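Local coordinates for protein methylaspartate ammonia-lyase (Citrobacter amalonaticus, PDB 1KKR) that catalyses the reversible anti elimination of ammonia from (2S,3S)-3-methylaspartate to give mesaconate, a magnesium-dependent step of glutamate degradation, at residues Ala70-Ser75 with Gly358-Glu363; Ile167-Gln172 with Met383-Gly388; Asp190-Ala195 with Pro229-Thr234; Ala306-Asn311 with Gln329-Asp334. All blocks are in the same frame, centred on the assembly; numbering follows the deposited sequence.

All four interactions converge on the bound 3-methylaspartate at the C-terminal mouth of a TIM-type barrel. Interaction 2 joins the first and last barrel strands, interaction 3 the second and third, and interaction 4 the fifth and sixth, whereas interaction 1 brings a loop of the N-terminal region onto the loop after the seventh strand. Interactions 1, 2 and 4 are buried; interaction 3, about 18 Å from the chain centre, is only partly so. Apolar packing and backbone pairing dominate interactions 2 and 3, bonds from side chains to backbone mark interaction 1, and interaction 4 is ionic, with a magnesium ion. Gly171 N meets Val191 O, so interactions 2 and 3 continue one sheet.

Interaction 1 (Ala70-Ser75 with Gly358-Glu363); sequences AAVQYS and GGTCNE. With 2AS ((2S,3S)-3-methyl-aspartic acid), chain E.
Ala70-Gln73 and Thr360-Glu363 pass each other as irregular loops, coming closest at Gln73 CA and Asn362 CA, 5.2 Å apart, with Thr360 to Glu363 folded into a type I beta turn. Asn362 makes the main crossing. Its ND2 donates to Ala71 O over 2.9 Å, approaching from above the carbonyl plane with a bent N-H...O angle of 133°, while its OD1 is held by Ser13. Thr360 faces two ways: CG2 packs on Val72 CA at 3.8 Å, and OG1, set anti to the backbone N (chi1 -178°), donates to OXT of the bound methylaspartate at 2.8 Å. The same hydroxyl oxygen takes a weak bond from Gln73 N at 3.3 Å. The other oxygen of that carboxylate, O, receives the backbone N of Cys361 at 2.8 Å, nearly straight at 165°, so the turn grips both oxygens. Gln73 extends its chain past this turn until OE1 lies 3.5 Å from Cys361 SG, and its NE2 is bound by Asp18. Behind the turn, Glu363 OE1 uses its anti lone pair for Thr360 N at 3.1 Å and forms a salt bridge with Lys386, while OE2 is bound by Tyr132. The contact lies between the end of strand 64-69 and the start of helix 365-378, with Phe15 and Phe17 of strand 3-18 packed against Gln73, Cys361 and Asn362.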
# COMPACT_ATOMS: atom_id res chain seq x y z
N ALA A 70 11.92 -10.06 -2.56
CA ALA A 70 11.91 -9.22 -1.35
C ALA A 70 12.39 -9.96 -0.08
O ALA A 70 12.26 -11.19 0.01
CB ALA A 70 10.51 -8.65 -1.11
N ALA A 71 12.94 -9.21 0.88
CA ALA A 71 13.42 -9.75 2.17
C ALA A 71 12.79 -9.06 3.39
O ALA A 71 12.26 -7.97 3.31
CB ALA A 71 14.94 -9.73 2.27
N VAL A 72 12.75 -9.77 4.50
CA VAL A 72 12.28 -9.21 5.75
C VAL A 72 13.01 -7.93 6.15
O VAL A 72 14.16 -7.64 5.73
CB VAL A 72 12.43 -10.22 6.89
CG1 VAL A 72 11.59 -11.42 6.64
CG2 VAL A 72 13.86 -10.71 6.99
N GLN A 73 12.31 -7.17 6.98
CA GLN A 73 12.80 -5.93 7.52
C GLN A 73 14.20 -6.12 8.08
O GLN A 73 15.13 -5.37 7.73
CB GLN A 73 11.78 -5.39 8.53
CG GLN A 73 12.21 -4.25 9.38
CD GLN A 73 11.14 -3.87 10.37
OE1 GLN A 73 10.16 -4.61 10.54
NE2 GLN A 73 11.32 -2.72 11.04
N TYR A 74 14.39 -7.13 8.88
CA TYR A 74 15.72 -7.36 9.43
C TYR A 74 16.57 -8.27 8.47
O TYR A 74 16.97 -9.34 8.82
CB TYR A 74 15.55 -7.90 10.82
CG TYR A 74 14.81 -6.94 11.73
CD1 TYR A 74 15.27 -5.64 11.93
CD2 TYR A 74 13.65 -7.32 12.37
CE1 TYR A 74 14.60 -4.75 12.73
CE2 TYR A 74 12.96 -6.43 13.17
CZ TYR A 74 13.45 -5.15 13.35
OH TYR A 74 12.80 -4.26 14.17
N SER A 75 16.83 -7.80 7.26
CA SER A 75 17.48 -8.61 6.23
C SER A 75 18.92 -8.77 6.74
O SER A 75 19.55 -7.77 7.05
CB SER A 75 17.33 -7.89 4.87
OG SER A 75 18.39 -8.06 3.94
N GLY A 358 2.40 -15.44 7.74
CA GLY A 358 2.71 -14.05 8.08
C GLY A 358 3.54 -13.45 6.93
O GLY A 358 3.15 -13.52 5.76
N GLY A 359 4.70 -12.92 7.26
CA GLY A 359 5.47 -12.15 6.30
C GLY A 359 6.08 -10.91 6.92
O GLY A 359 6.45 -10.90 8.10
N THR A 360 6.22 -9.87 6.10
CA THR A 360 6.88 -8.63 6.55
C THR A 360 6.27 -7.37 5.99
O THR A 360 5.73 -7.35 4.89
CB THR A 360 8.40 -8.65 6.22
OG1 THR A 360 9.03 -7.47 6.71
CG2 THR A 360 8.66 -8.66 4.70
N CYS A 361 6.36 -6.30 6.77
CA CYS A 361 5.98 -5.00 6.28
C CYS A 361 6.87 -4.63 5.13
O CYS A 361 6.53 -3.78 4.35
CB CYS A 361 6.15 -3.91 7.37
SG CYS A 361 7.83 -3.79 8.08
N ASN A 362 8.01 -5.29 5.00
CA ASN A 362 9.02 -4.89 4.03
C ASN A 362 8.96 -5.62 2.70
O ASN A 362 9.97 -5.62 1.97
CB ASN A 362 10.43 -5.10 4.60
CG ASN A 362 11.53 -4.40 3.78
OD1 ASN A 362 11.34 -3.25 3.30
ND2 ASN A 362 12.69 -5.08 3.62
N GLU A 363 7.81 -6.23 2.37
CA GLU A 363 7.66 -6.88 1.07
C GLU A 363 6.80 -5.99 0.14
O GLU A 363 6.85 -4.75 0.29
CB GLU A 363 7.25 -8.34 1.14
CG GLU A 363 5.94 -8.68 1.83
CD GLU A 363 5.79 -10.20 2.00
OE1 GLU A 363 5.88 -10.68 3.15
OE2 GLU A 363 5.70 -10.87 0.94
C 2AS E . 7.62 -7.46 10.05
O 2AS E . 6.89 -6.66 9.46
CA 2AS E . 7.40 -7.81 11.54
N 2AS E . 6.70 -6.76 12.30
CB 2AS E . 6.77 -9.23 11.67
CG 2AS E . 6.73 -9.70 13.11
OD1 2AS E . 6.59 -10.88 13.42
C4 2AS E . 5.35 -9.42 11.12
OD2 2AS E . 6.90 -8.86 13.97
OXT 2AS E . 8.53 -8.00 9.42

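Interaction 2 (Ile167-Gln172 with Met383-Gly388); sequences IPLFGQ and MLIKPG. With 2AS ((2S,3S)-3-methyl-aspartic acid), chain E.
Leu169 and Phe170 run parallel to Met383 and Leu384, pairing the first strand of the TIM-type barrel with the last, as closure of the barrel requires. Three backbone bonds join them: Met383 N to Pro168 O at 2.9 Å, Phe170 N to Met383 O at 2.8 Å and Ile385 N to Phe170 O at 2.8 Å, the last almost straight at 172°. Apolar side chains fill both faces of the pair. On the face of Leu169 and selenomethionine Met383, CG2 of Ile167 meets Met383 CB, and Ile385 lays CD1 against Leu169 CB at 3.6 Å, next to Leu395 and Val398 of helix 392-410. On the other face Leu384 splits its two methyls: CD1 meets the Phe170 ring at CD2, 4.1 Å away, while CD2 touches the substrate methyl C4 at 3.9 Å. The Phe170 ring also stacks with His236. Past the strands the backbones part, and waters bridge them, one joining Gln172 N to Ile385 O and another linking Gln172 NE2 with Ile385 O and Gly388 O. Gln172 swings its CG between the backbone N and carbonyl carbon (chi1 74°), from where the extended chain reaches the ligand. OE1 accepts from the substrate amine N at 2.8 Å, and NE2 donates to the carboxylate oxygen O at 3.1 Å. This pairing of an acceptor with the amine and a donor with the carboxylate fixes which way round the amide lies, and is consistent with Gln172 orienting the amino group that leaves as ammonia.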
# COMPACT_ATOMS: atom_id res chain seq x y z
N ILE A 167 -9.82 -16.11 4.61
CA ILE A 167 -8.84 -16.44 5.63
C ILE A 167 -8.88 -15.32 6.63
O ILE A 167 -8.92 -14.16 6.25
CB ILE A 167 -7.40 -16.51 4.96
CG1 ILE A 167 -7.40 -17.53 3.85
CG2 ILE A 167 -6.33 -16.79 6.00
CD1 ILE A 167 -7.57 -18.98 4.34
N PRO A 168 -8.89 -15.60 7.92
CA PRO A 168 -8.80 -14.51 8.89
C PRO A 168 -7.52 -13.69 8.70
O PRO A 168 -6.43 -14.23 8.63
CB PRO A 168 -8.75 -15.24 10.24
CG PRO A 168 -9.36 -16.64 9.98
CD PRO A 168 -8.99 -16.92 8.57
N LEU A 169 -7.69 -12.38 8.70
CA LEU A 169 -6.61 -11.43 8.49
C LEU A 169 -6.14 -10.80 9.79
O LEU A 169 -6.92 -10.58 10.70
CB LEU A 169 -7.00 -10.33 7.53
CG LEU A 169 -7.65 -10.82 6.24
CD1 LEU A 169 -7.90 -9.67 5.36
CD2 LEU A 169 -6.78 -11.88 5.52
N PHE A 170 -4.85 -10.53 9.84
CA PHE A 170 -4.22 -9.95 11.02
C PHE A 170 -3.47 -8.65 10.73
O PHE A 170 -2.58 -8.62 9.87
CB PHE A 170 -3.29 -11.02 11.61
CG PHE A 170 -2.33 -10.55 12.70
CD1 PHE A 170 -2.73 -9.73 13.74
CD2 PHE A 170 -1.02 -11.03 12.73
CE1 PHE A 170 -1.84 -9.39 14.76
CE2 PHE A 170 -0.14 -10.65 13.71
CZ PHE A 170 -0.55 -9.82 14.74
N GLY A 171 -3.84 -7.58 11.43
CA GLY A 171 -3.26 -6.26 11.23
C GLY A 171 -2.16 -5.94 12.21
O GLY A 171 -2.23 -6.29 13.39
N GLN A 172 -1.10 -5.29 11.71
CA GLN A 172 0.04 -5.00 12.56
C GLN A 172 0.17 -3.52 12.62
O GLN A 172 0.06 -2.84 11.63
CB GLN A 172 1.31 -5.69 12.07
CG GLN A 172 2.03 -5.13 10.80
CD GLN A 172 3.44 -5.72 10.70
OE1 GLN A 172 4.13 -5.87 11.74
NE2 GLN A 172 3.85 -6.11 9.50
N MSE A 383 -3.59 -14.96 8.32
CA MSE A 383 -2.71 -14.31 7.31
C MSE A 383 -2.48 -12.85 7.73
O MSE A 383 -3.40 -12.08 8.04
CB MSE A 383 -3.34 -14.36 5.90
CG MSE A 383 -2.50 -13.69 4.79
SE MSE A 383 -3.15 -14.12 3.10
CE MSE A 383 -2.29 -14.70 2.87
N LEU A 384 -1.20 -12.48 7.70
CA LEU A 384 -0.76 -11.09 7.90
C LEU A 384 -1.22 -10.20 6.80
O LEU A 384 -1.02 -10.45 5.63
CB LEU A 384 0.75 -11.05 8.01
CG LEU A 384 1.37 -9.65 8.20
CD1 LEU A 384 0.93 -9.18 9.58
CD2 LEU A 384 2.90 -9.73 8.13
N ILE A 385 -1.79 -9.09 7.23
CA ILE A 385 -2.05 -7.99 6.34
C ILE A 385 -0.70 -7.33 6.02
O ILE A 385 0.04 -6.86 6.92
CB ILE A 385 -3.07 -7.03 6.98
CG1 ILE A 385 -4.38 -7.75 7.07
CG2 ILE A 385 -3.30 -5.79 6.18
CD1 ILE A 385 -5.38 -7.16 8.04
N LYS A 386 -0.39 -7.19 4.74
CA LYS A 386 0.90 -6.66 4.35
C LYS A 386 0.89 -6.25 2.91
O LYS A 386 -0.06 -6.54 2.17
CB LYS A 386 1.93 -7.78 4.53
CG LYS A 386 1.66 -8.98 3.56
CD LYS A 386 2.53 -10.22 3.83
CE LYS A 386 2.53 -11.25 2.68
NZ LYS A 386 3.57 -12.32 2.98
N PRO A 387 1.93 -5.55 2.46
CA PRO A 387 3.07 -5.09 3.24
C PRO A 387 2.76 -3.71 3.81
O PRO A 387 1.61 -3.29 3.77
CB PRO A 387 4.14 -4.95 2.14
CG PRO A 387 3.37 -4.44 0.95
CD PRO A 387 2.01 -5.06 1.09
N GLY A 388 3.78 -3.03 4.34
CA GLY A 388 3.71 -1.64 4.80
C GLY A 388 3.38 -1.52 6.28
O GLY A 388 2.93 -2.45 6.92
C 2AS E . 7.62 -7.46 10.05
O 2AS E . 6.89 -6.66 9.46
CA 2AS E . 7.40 -7.81 11.54
N 2AS E . 6.70 -6.76 12.30
CB 2AS E . 6.77 -9.23 11.67
CG 2AS E . 6.73 -9.70 13.11
OD1 2AS E . 6.59 -10.88 13.42
C4 2AS E . 5.35 -9.42 11.12
OD2 2AS E . 6.90 -8.86 13.97
OXT 2AS E . 8.53 -8.00 9.42
O HOH W 1 2.53 -5.47 6.99
O HOH W 2 0.62 -2.52 8.66
O HOH W 3 -1.05 -4.91 8.83

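Interaction 3 (Asp190-Ala195 with Pro229-Thr234); sequences DVLPHA and PRYHPT. With 2AS ((2S,3S)-3-methyl-aspartic acid), chain E.
Leu192 donates its N to Thr234 O at 3.0 Å, yet its own carbonyl oxygen, part of the cis peptide to Pro193, also sits 3.3 Å from Thr234 O, two acceptors side by side without a bond. The pairing is that of neighbouring parallel strands of the TIM-type barrel, the second and third, joined in a beta-alpha-beta crossover by way of helix 209-225. Thr234 N completes it, bonding to Asp190 O at 3.1 Å. Between these bonds Val191 and Thr234 lie side by side and point the same way, CG1 of the valine 4.1 Å from CG2 of the threonine. Leu192 places CG between the backbone N and the carbonyl carbon (chi1 78°), which brings CD2 over Pro233 CB at 3.8 Å. Pro233 in turn sets its CD over the centre of one face of the Tyr231 ring, whose OH is bonded to Val189 O. Asp190 turns outward from the pair and gives OD2 to Leu169 N. At the far end of the strand stands His194, the transition state stabiliser, with ND1 bonded to Leu196 N; its NE2 donates to carboxylate oxygen OD2 of the bound methylaspartate at 2.7 Å, with an N-H...O angle of 137°.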
# COMPACT_ATOMS: atom_id res chain seq x y z
N ASP A 190 -10.16 -8.87 11.55
CA ASP A 190 -10.47 -10.11 12.24
C ASP A 190 -9.54 -10.36 13.45
O ASP A 190 -9.95 -10.84 14.50
CB ASP A 190 -10.20 -11.24 11.27
CG ASP A 190 -11.00 -11.15 9.98
OD1 ASP A 190 -12.24 -10.95 10.09
OD2 ASP A 190 -10.47 -11.35 8.84
N VAL A 191 -8.25 -10.03 13.25
CA VAL A 191 -7.19 -10.26 14.23
C VAL A 191 -6.31 -9.00 14.33
O VAL A 191 -5.92 -8.37 13.32
CB VAL A 191 -6.33 -11.51 13.87
CG1 VAL A 191 -5.38 -11.91 15.04
CG2 VAL A 191 -7.22 -12.69 13.51
N LEU A 192 -5.96 -8.65 15.56
CA LEU A 192 -5.21 -7.43 15.81
C LEU A 192 -4.58 -7.40 17.18
O LEU A 192 -4.97 -8.17 18.04
CB LEU A 192 -6.14 -6.22 15.63
CG LEU A 192 -7.08 -5.96 16.81
CD1 LEU A 192 -7.57 -4.58 16.74
CD2 LEU A 192 -8.22 -6.91 16.86
N PRO A 193 -3.62 -6.50 17.43
CA PRO A 193 -3.03 -5.61 16.44
C PRO A 193 -1.49 -5.64 16.36
O PRO A 193 -0.88 -4.65 15.97
CB PRO A 193 -3.41 -4.29 17.06
CG PRO A 193 -3.12 -4.52 18.47
CD PRO A 193 -3.32 -6.01 18.78
N HIS A 194 -0.88 -6.74 16.78
CA HIS A 194 0.58 -6.90 16.87
C HIS A 194 1.19 -6.10 18.01
O HIS A 194 1.77 -6.68 18.92
CB HIS A 194 1.28 -6.55 15.57
CG HIS A 194 2.69 -7.04 15.53
ND1 HIS A 194 3.73 -6.35 16.13
CD2 HIS A 194 3.24 -8.17 15.01
CE1 HIS A 194 4.86 -7.02 15.94
NE2 HIS A 194 4.59 -8.13 15.27
N ALA A 195 1.03 -4.78 17.93
CA ALA A 195 1.43 -3.80 18.96
C ALA A 195 2.91 -3.56 19.15
O ALA A 195 3.26 -2.66 19.92
CB ALA A 195 0.72 -4.04 20.33
N PRO A 229 -21.95 -5.99 18.77
CA PRO A 229 -21.29 -7.06 19.54
C PRO A 229 -21.03 -8.26 18.69
O PRO A 229 -20.52 -9.29 19.14
CB PRO A 229 -22.34 -7.45 20.58
CG PRO A 229 -23.40 -6.40 20.49
CD PRO A 229 -23.38 -5.89 19.10
N ARG A 230 -21.48 -8.15 17.47
CA ARG A 230 -21.16 -9.18 16.52
C ARG A 230 -19.62 -9.06 16.21
O ARG A 230 -18.97 -10.05 15.87
CB ARG A 230 -22.02 -9.03 15.29
N TYR A 231 -19.02 -7.86 16.31
CA TYR A 231 -17.54 -7.74 16.13
C TYR A 231 -16.78 -8.31 17.36
O TYR A 231 -16.73 -7.69 18.44
CB TYR A 231 -17.13 -6.29 15.91
CG TYR A 231 -15.67 -6.12 15.58
CD1 TYR A 231 -15.07 -6.85 14.53
CD2 TYR A 231 -14.88 -5.24 16.29
CE1 TYR A 231 -13.71 -6.68 14.22
CE2 TYR A 231 -13.54 -5.05 16.00
CZ TYR A 231 -12.95 -5.77 14.97
OH TYR A 231 -11.64 -5.54 14.73
N HIS A 232 -16.16 -9.46 17.19
CA HIS A 232 -15.56 -10.20 18.29
C HIS A 232 -14.24 -10.73 17.76
O HIS A 232 -14.08 -11.92 17.51
CB HIS A 232 -16.43 -11.39 18.67
CG HIS A 232 -15.99 -12.11 19.90
ND1 HIS A 232 -15.49 -13.40 19.86
CD2 HIS A 232 -16.04 -11.77 21.21
CE1 HIS A 232 -15.21 -13.80 21.09
NE2 HIS A 232 -15.54 -12.83 21.93
N PRO A 233 -13.29 -9.84 17.56
CA PRO A 233 -12.00 -10.25 17.06
C PRO A 233 -11.08 -10.84 18.09
O PRO A 233 -11.29 -10.81 19.32
CB PRO A 233 -11.38 -8.93 16.63
CG PRO A 233 -11.94 -7.93 17.56
CD PRO A 233 -13.35 -8.39 17.79
N THR A 234 -10.03 -11.41 17.53
CA THR A 234 -8.97 -12.00 18.32
C THR A 234 -7.84 -11.03 18.52
O THR A 234 -7.51 -10.24 17.61
CB THR A 234 -8.43 -13.23 17.61
OG1 THR A 234 -9.37 -14.30 17.73
CG2 THR A 234 -7.17 -13.79 18.26
C 2AS E . 7.62 -7.46 10.05
O 2AS E . 6.89 -6.66 9.46
CA 2AS E . 7.40 -7.81 11.54
N 2AS E . 6.70 -6.76 12.30
CB 2AS E . 6.77 -9.23 11.67
CG 2AS E . 6.73 -9.70 13.11
OD1 2AS E . 6.59 -10.88 13.42
C4 2AS E . 5.35 -9.42 11.12
OD2 2AS E . 6.90 -8.86 13.97
OXT 2AS E . 8.53 -8.00 9.42

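Interaction 4 (Ala306-Asn311 with Gln329-Asp334); sequences ADEWCN and QIKTPD. With MG (magnesium ion), chain C; 2AS ((2S,3S)-3-methyl-aspartic acid), chain E.
Asp307 and Lys331 meet at the C-terminal ends of the fifth and sixth strands of the TIM-type barrel, where this fold places its catalytic groups. One backbone bond, Gln329 N to Ala306 O at 2.9 Å, marks the parallel pairing just before the strands give way to loops, and Asp307 to Cys310 then turn in a type II beta turn. The ionic part is a two-pronged salt bridge. The side chains cross at about a right angle, and Lys331 bends at chi3 (-93°) to bring NZ to the syn lone pairs of both carboxylate oxygens, 2.9 Å from Asp307 OD1 and 2.7 Å from Asp307 OD2. Metal coordination uses the same carboxylate: OD2 binds the magnesium ion at 2.2 Å, as does OD1 of the methylaspartate at 2.2 Å, while Asp238, Glu273 and two waters complete the six ligands. Asp307 thus links the metal to Lys331, the proton acceptor of the reaction, and the bound magnesium ion probably polarises the Asp307 carboxylate. Hydrogen bonds at both ends of its amide orient Gln329: its extended side chain sends NE2 to the substrate oxygen OD1 at 3.1 Å, and its OE1 is held by Gly359 N. Among the water-mediated links, Glu308 turns its carboxylate to the metal's water shell, with OE2 taking a bond from one of these waters over 2.6 Å. A separate water sits between the loops near Cys310 O and Asn311 O, where it accepts the backbone N of Lys331 at 2.9 Å.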
# COMPACT_ATOMS: atom_id res chain seq x y z
N ALA A 306 5.12 -19.16 17.96
CA ALA A 306 6.54 -19.14 17.58
C ALA A 306 6.79 -18.21 16.43
O ALA A 306 5.93 -18.06 15.56
CB ALA A 306 6.97 -20.53 17.20
N ASP A 307 7.95 -17.57 16.39
CA ASP A 307 8.35 -16.84 15.18
C ASP A 307 9.86 -16.95 15.02
O ASP A 307 10.33 -17.70 14.18
CB ASP A 307 7.84 -15.39 15.27
CG ASP A 307 8.33 -14.47 14.13
OD1 ASP A 307 8.81 -14.93 13.08
OD2 ASP A 307 8.20 -13.23 14.21
N GLU A 308 10.62 -16.22 15.84
CA GLU A 308 12.08 -16.28 15.75
C GLU A 308 12.58 -17.70 15.91
O GLU A 308 12.16 -18.38 16.82
CB GLU A 308 12.69 -15.41 16.82
CG GLU A 308 12.57 -13.88 16.58
CD GLU A 308 11.17 -13.24 16.68
OE1 GLU A 308 11.04 -12.10 16.14
OE2 GLU A 308 10.24 -13.80 17.34
N TRP A 309 13.51 -18.09 15.04
CA TRP A 309 14.13 -19.43 15.02
C TRP A 309 13.28 -20.45 14.26
O TRP A 309 13.74 -21.58 14.02
CB TRP A 309 14.52 -19.93 16.40
CG TRP A 309 15.42 -18.98 16.98
CD1 TRP A 309 15.14 -18.14 17.99
CD2 TRP A 309 16.75 -18.65 16.53
NE1 TRP A 309 16.22 -17.34 18.25
CE2 TRP A 309 17.22 -17.61 17.35
CE3 TRP A 309 17.59 -19.13 15.52
CZ2 TRP A 309 18.49 -17.04 17.20
CZ3 TRP A 309 18.86 -18.55 15.36
CH2 TRP A 309 19.30 -17.53 16.20
N CYS A 310 12.11 -20.01 13.81
CA CYS A 310 11.20 -20.86 13.06
C CYS A 310 11.10 -20.35 11.65
O CYS A 310 10.13 -19.70 11.31
CB CYS A 310 9.80 -20.84 13.70
SG CYS A 310 8.74 -22.19 13.06
N ASN A 311 12.11 -20.63 10.82
CA ASN A 311 12.22 -19.92 9.53
C ASN A 311 11.85 -20.68 8.27
O ASN A 311 11.10 -20.17 7.42
CB ASN A 311 13.66 -19.37 9.31
CG ASN A 311 14.17 -18.51 10.46
OD1 ASN A 311 13.52 -17.55 10.93
ND2 ASN A 311 15.35 -18.86 10.92
N GLN A 329 4.53 -18.81 13.16
CA GLN A 329 4.53 -17.90 12.03
C GLN A 329 5.39 -18.41 10.90
O GLN A 329 6.60 -18.48 11.03
CB GLN A 329 4.96 -16.45 12.37
CG GLN A 329 4.86 -15.57 11.11
CD GLN A 329 5.31 -14.10 11.20
OE1 GLN A 329 5.50 -13.47 10.15
NE2 GLN A 329 5.42 -13.54 12.39
N ILE A 330 4.75 -18.64 9.76
CA ILE A 330 5.40 -19.02 8.53
C ILE A 330 5.70 -17.65 7.90
O ILE A 330 4.86 -17.03 7.25
CB ILE A 330 4.41 -19.84 7.67
CG1 ILE A 330 3.92 -21.07 8.44
CG2 ILE A 330 5.05 -20.22 6.35
CD1 ILE A 330 2.77 -21.87 7.76
N LYS A 331 6.92 -17.17 8.09
CA LYS A 331 7.25 -15.82 7.67
C LYS A 331 7.68 -15.94 6.20
O LYS A 331 8.82 -16.22 5.93
CB LYS A 331 8.31 -15.26 8.61
CG LYS A 331 8.44 -13.73 8.50
CD LYS A 331 9.37 -13.14 9.54
CE LYS A 331 8.64 -12.70 10.75
NZ LYS A 331 9.48 -12.37 11.94
N THR A 332 6.71 -15.77 5.29
CA THR A 332 6.83 -16.16 3.89
C THR A 332 8.19 -15.93 3.20
O THR A 332 8.67 -16.82 2.54
CB THR A 332 5.65 -15.68 3.02
OG1 THR A 332 5.47 -14.28 3.11
CG2 THR A 332 4.33 -16.27 3.59
N PRO A 333 8.80 -14.76 3.27
CA PRO A 333 9.98 -14.55 2.47
C PRO A 333 11.13 -15.43 2.93
O PRO A 333 11.96 -15.82 2.11
CB PRO A 333 10.28 -13.09 2.68
CG PRO A 333 9.01 -12.49 3.11
CD PRO A 333 8.43 -13.56 4.02
N ASP A 334 11.14 -15.83 4.20
CA ASP A 334 12.29 -16.58 4.67
C ASP A 334 12.18 -18.03 4.21
O ASP A 334 13.11 -18.75 4.36
CB ASP A 334 12.42 -16.59 6.17
CG ASP A 334 12.72 -15.25 6.73
OD1 ASP A 334 13.57 -14.53 6.17
OD2 ASP A 334 12.17 -14.88 7.76
MG MG C . 7.02 -11.81 15.36
C 2AS E . 7.62 -7.46 10.05
O 2AS E . 6.89 -6.66 9.46
CA 2AS E . 7.40 -7.81 11.54
N 2AS E . 6.70 -6.76 12.30
CB 2AS E . 6.77 -9.23 11.67
CG 2AS E . 6.73 -9.70 13.11
OD1 2AS E . 6.59 -10.88 13.42
C4 2AS E . 5.35 -9.42 11.12
OD2 2AS E . 6.90 -8.86 13.97
OXT 2AS E . 8.53 -8.00 9.42
O HOH W 4 8.90 -10.85 15.62
O HOH W 5 7.94 -12.53 17.17
O HOH W 6 8.89 -19.12 8.82
O HOH W 7 11.22 -16.27 10.04